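Local structure of 6-carboxyhexanoate--coa ligase (Bacillus subtilis, 5FLG) at residues 186-192 against 204-210. The protein is a ligase of the 6-carboxyhexanoate--CoA ligase family, also called pimeloyl-CoA synthase, held here with magnesium, phosphoaminophosphonic acid-adenylate ester and pimelic acid. Numbering follows the deposited sequence.
Sequences PAVVAEL and YVAGKKM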
ATOM      1  N   PRO A 186      25.524 -15.883   4.499  1.00 30.39           N
ATOM      2  CA  PRO A 186      26.775 -16.339   5.156  1.00 33.05           C
ATOM      3  C   PRO A 186      27.121 -15.655   6.492  1.00 29.74           C
ATOM      4  O   PRO A 186      27.744 -16.271   7.339  1.00 31.22           O
ATOM      5  CB  PRO A 186      27.874 -16.082   4.108  1.00 30.18           C
ATOM      6  CG  PRO A 186      27.272 -15.264   3.025  1.00 33.57           C
ATOM      7  CD  PRO A 186      25.746 -15.215   3.206  1.00 31.74           C
ATOM      8  N   ALA A 187      26.573 -14.489   6.786  1.00 33.34           N
ATOM      9  CA  ALA A 187      26.896 -13.857   8.082  1.00 35.52           C
ATOM     10  C   ALA A 187      25.995 -14.288   9.256  1.00 39.16           C
ATOM     11  O   ALA A 187      26.318 -14.037  10.432  1.00 33.57           O
ATOM     12  CB  ALA A 187      26.902 -12.345   7.930  1.00 39.75           C
ATOM     13  N   VAL A 188      24.885 -14.972   8.963  1.00 30.96           N
ATOM     14  CA  VAL A 188      23.975 -15.376  10.021  1.00 25.87           C
ATOM     15  C   VAL A 188      24.305 -16.726  10.617  1.00 25.18           C
ATOM     16  O   VAL A 188      24.199 -17.775   9.951  1.00 30.74           O
ATOM     17  CB  VAL A 188      22.483 -15.409   9.535  1.00 29.13           C
ATOM     18  CG1 VAL A 188      21.573 -15.797  10.690  1.00 25.46           C
ATOM     19  CG2 VAL A 188      22.060 -14.078   8.976  1.00 29.64           C
ATOM     20  N   VAL A 189      24.571 -16.743  11.915  1.00 22.91           N
ATOM     21  CA  VAL A 189      24.950 -17.963  12.608  1.00 26.53           C
ATOM     22  C   VAL A 189      23.690 -18.661  13.142  1.00 24.04           C
ATOM     23  O   VAL A 189      23.628 -19.864  13.233  1.00 26.85           O
ATOM     24  CB  VAL A 189      25.881 -17.621  13.783  1.00 31.29           C
ATOM     25  CG1 VAL A 189      26.130 -18.839  14.671  1.00 33.60           C
ATOM     26  CG2 VAL A 189      27.207 -17.064  13.262  1.00 36.53           C
ATOM     27  N   ALA A 190      22.726 -17.887  13.587  1.00 26.28           N
ATOM     28  CA  ALA A 190      21.530 -18.478  14.175  1.00 23.54           C
ATOM     29  C   ALA A 190      20.403 -17.480  14.329  1.00 27.23           C
ATOM     30  O   ALA A 190      20.620 -16.252  14.337  1.00 24.69           O
ATOM     31  CB  ALA A 190      21.875 -19.096  15.511  1.00 23.00           C
ATOM     32  N   GLU A 191      19.174 -18.019  14.390  1.00 28.98           N
ATOM     33  CA  GLU A 191      17.969 -17.201  14.516  1.00 27.47           C
ATOM     34  C   GLU A 191      17.161 -17.756  15.693  1.00 26.79           C
ATOM     35  O   GLU A 191      17.177 -18.945  15.952  1.00 26.96           O
ATOM     36  CB  GLU A 191      17.132 -17.203  13.239  1.00 30.89           C
ATOM     37  CG  GLU A 191      15.743 -16.571  13.449  1.00 36.55           C
ATOM     38  CD  GLU A 191      14.768 -16.704  12.256  1.00 42.06           C
ATOM     39  OE1 GLU A 191      15.044 -17.436  11.267  1.00 32.92           O
ATOM     40  OE2 GLU A 191      13.672 -16.085  12.330  1.00 43.41           O
ATOM     41  N   LEU A 192      16.657 -16.854  16.528  1.00 24.39           N
ATOM     42  CA  LEU A 192      15.758 -17.208  17.585  1.00 26.41           C
ATOM     43  C   LEU A 192      14.429 -16.507  17.337  1.00 27.21           C
ATOM     44  O   LEU A 192      14.395 -15.306  17.072  1.00 29.22           O
ATOM     45  CB  LEU A 192      16.355 -16.762  18.899  1.00 30.88           C
ATOM     46  CG  LEU A 192      15.484 -16.836  20.141  1.00 31.87           C
ATOM     47  CD1 LEU A 192      15.193 -18.275  20.562  1.00 31.34           C
ATOM     48  CD2 LEU A 192      16.190 -16.071  21.237  1.00 33.99           C
ATOM     49  N   TYR A 204      11.000 -21.294  17.461  1.00 25.77           N
ATOM     50  CA  TYR A 204      12.063 -22.078  16.897  1.00 24.11           C
ATOM     51  C   TYR A 204      13.415 -21.383  17.035  1.00 25.48           C
ATOM     52  O   TYR A 204      13.506 -20.223  17.410  1.00 24.53           O
ATOM     53  CB  TYR A 204      11.829 -22.381  15.409  1.00 27.62           C
ATOM     54  CG  TYR A 204      11.926 -21.168  14.463  1.00 28.97           C
ATOM     55  CD1 TYR A 204      13.142 -20.754  13.956  1.00 27.52           C
ATOM     56  CD2 TYR A 204      10.784 -20.459  14.081  1.00 26.94           C
ATOM     57  CE1 TYR A 204      13.236 -19.690  13.120  1.00 25.26           C
ATOM     58  CE2 TYR A 204      10.862 -19.447  13.151  1.00 26.54           C
ATOM     59  CZ  TYR A 204      12.118 -19.013  12.742  1.00 29.93           C
ATOM     60  OH  TYR A 204      12.249 -17.995  11.827  1.00 26.76           O
ATOM     61  N   VAL A 205      14.441 -22.202  16.893  1.00 25.41           N
ATOM     62  CA  VAL A 205      15.812 -21.725  16.667  1.00 25.86           C
ATOM     63  C   VAL A 205      16.249 -22.387  15.368  1.00 27.62           C
ATOM     64  O   VAL A 205      15.856 -23.521  15.073  1.00 28.00           O
ATOM     65  CB  VAL A 205      16.730 -22.202  17.808  1.00 26.39           C
ATOM     66  CG1 VAL A 205      18.197 -21.958  17.461  1.00 37.52           C
ATOM     67  CG2 VAL A 205      16.403 -21.441  19.067  1.00 29.88           C
ATOM     68  N   ALA A 206      16.899 -21.615  14.508  1.00 27.48           N
ATOM     69  CA  ALA A 206      17.336 -22.112  13.226  1.00 24.67           C
ATOM     70  C   ALA A 206      18.822 -21.813  13.059  1.00 26.69           C
ATOM     71  O   ALA A 206      19.312 -20.758  13.469  1.00 26.59           O
ATOM     72  CB  ALA A 206      16.568 -21.459  12.125  1.00 25.69           C
ATOM     73  N   GLY A 207      19.476 -22.664  12.286  1.00 27.12           N
ATOM     74  CA  GLY A 207      20.851 -22.424  11.878  1.00 29.90           C
ATOM     75  C   GLY A 207      21.301 -23.436  10.858  1.00 30.24           C
ATOM     76  O   GLY A 207      20.613 -24.433  10.593  1.00 30.97           O
ATOM     77  N   LYS A 208      22.505 -23.218  10.342  1.00 32.31           N
ATOM     78  CA  LYS A 208      22.957 -23.897   9.141  1.00 32.77           C
ATOM     79  C   LYS A 208      23.163 -25.339   9.480  1.00 31.06           C
ATOM     80  O   LYS A 208      22.764 -26.207   8.718  1.00 36.66           O
ATOM     81  CB  LYS A 208      24.266 -23.293   8.639  1.00 36.53           C
ATOM     82  CG  LYS A 208      24.116 -22.038   7.811  1.00 36.18           C
ATOM     83  CD  LYS A 208      25.496 -21.420   7.559  1.00 40.98           C
ATOM     84  CE  LYS A 208      25.418 -20.166   6.693  1.00 40.42           C
ATOM     85  NZ  LYS A 208      24.826 -19.001   7.390  1.00 39.28           N
ATOM     86  N   LYS A 209      23.620 -25.611  10.694  1.00 30.33           N
ATOM     87  CA  LYS A 209      23.867 -26.993  11.076  1.00 34.62           C
ATOM     88  C   LYS A 209      22.645 -27.685  11.639  1.00 36.55           C
ATOM     89  O   LYS A 209      22.350 -28.819  11.271  1.00 36.59           O
ATOM     90  CB  LYS A 209      24.994 -27.069  12.069  1.00 34.00           C
ATOM     91  CG  LYS A 209      26.297 -26.613  11.426  1.00 40.84           C
ATOM     92  CD  LYS A 209      27.500 -26.862  12.322  1.00 42.14           C
ATOM     93  CE  LYS A 209      27.465 -25.914  13.502  1.00 47.03           C
ATOM     94  NZ  LYS A 209      27.252 -24.520  13.023  1.00 54.17           N
ATOM     95  N   MET A 210      22.001 -27.076  12.623  1.00 30.96           N
ATOM     96  CA  MET A 210      20.900 -27.751  13.272  1.00 32.69           C
ATOM     97  C   MET A 210      19.628 -27.725  12.418  1.00 28.61           C
ATOM     98  O   MET A 210      18.628 -28.349  12.771  1.00 31.95           O
ATOM     99  CB  MET A 210      20.639 -27.127  14.639  1.00 38.29           C
ATOM    100  CG  MET A 210      20.388 -25.628  14.605  1.00 38.60           C
ATOM    101  SD  MET A 210      19.995 -24.970  16.245  1.00 45.69           S
ATOM    102  CE  MET A 210      20.463 -23.265  16.004  1.00 46.06           C
TER
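With its CG anti to the backbone N (chi1 169°) and the chain extended beyond, Glu191 carries its carboxylate out over the face it shares with Ala206, to the hydroxyl end of Tyr204, whose CG sits between the backbone N and the carbonyl carbon (chi1 69°), bringing the ring to that carboxylate. Carboxylate and ring planes stand 79° apart, and OE1 lies in the plane of the ring at its edge, 3.4 Å from Tyr204 CE1. The Tyr204 OH to Glu191 OE2 distance, 2.4 Å, is too short to trust in detail. Arg228 holds both polar ends, through a salt bridge to Glu191 OE2 and a hydrogen bond to Tyr204 OH.

The backbones underneath run antiparallel. Glu191 and Ala206 form a hydrogen-bonded pair, Glu191 N reaching Ala206 O at 2.9 Å and Ala206 N returning to Glu191 O at 3.0 Å. On the other face Leu192 CD1 packs against Val205 CG2 at 3.7 Å, with helix 89-102 lying against Val205. Farther along, Lys208 bends at its last torsion and makes a weak bond from NZ to Val188 O (2.9 Å), while Ser183 O and His185 O share the same ammonium.

On the side of strand 227-232, Val189 and Ala190 are both paired with Phe231, a classic beta bulge. The whole is a beta hairpin, strands 188-194 and 203-207, inside a mixed sheet, the side chain of Tyr204 about 4 Å from the bound pimelic acid at the nearest atoms.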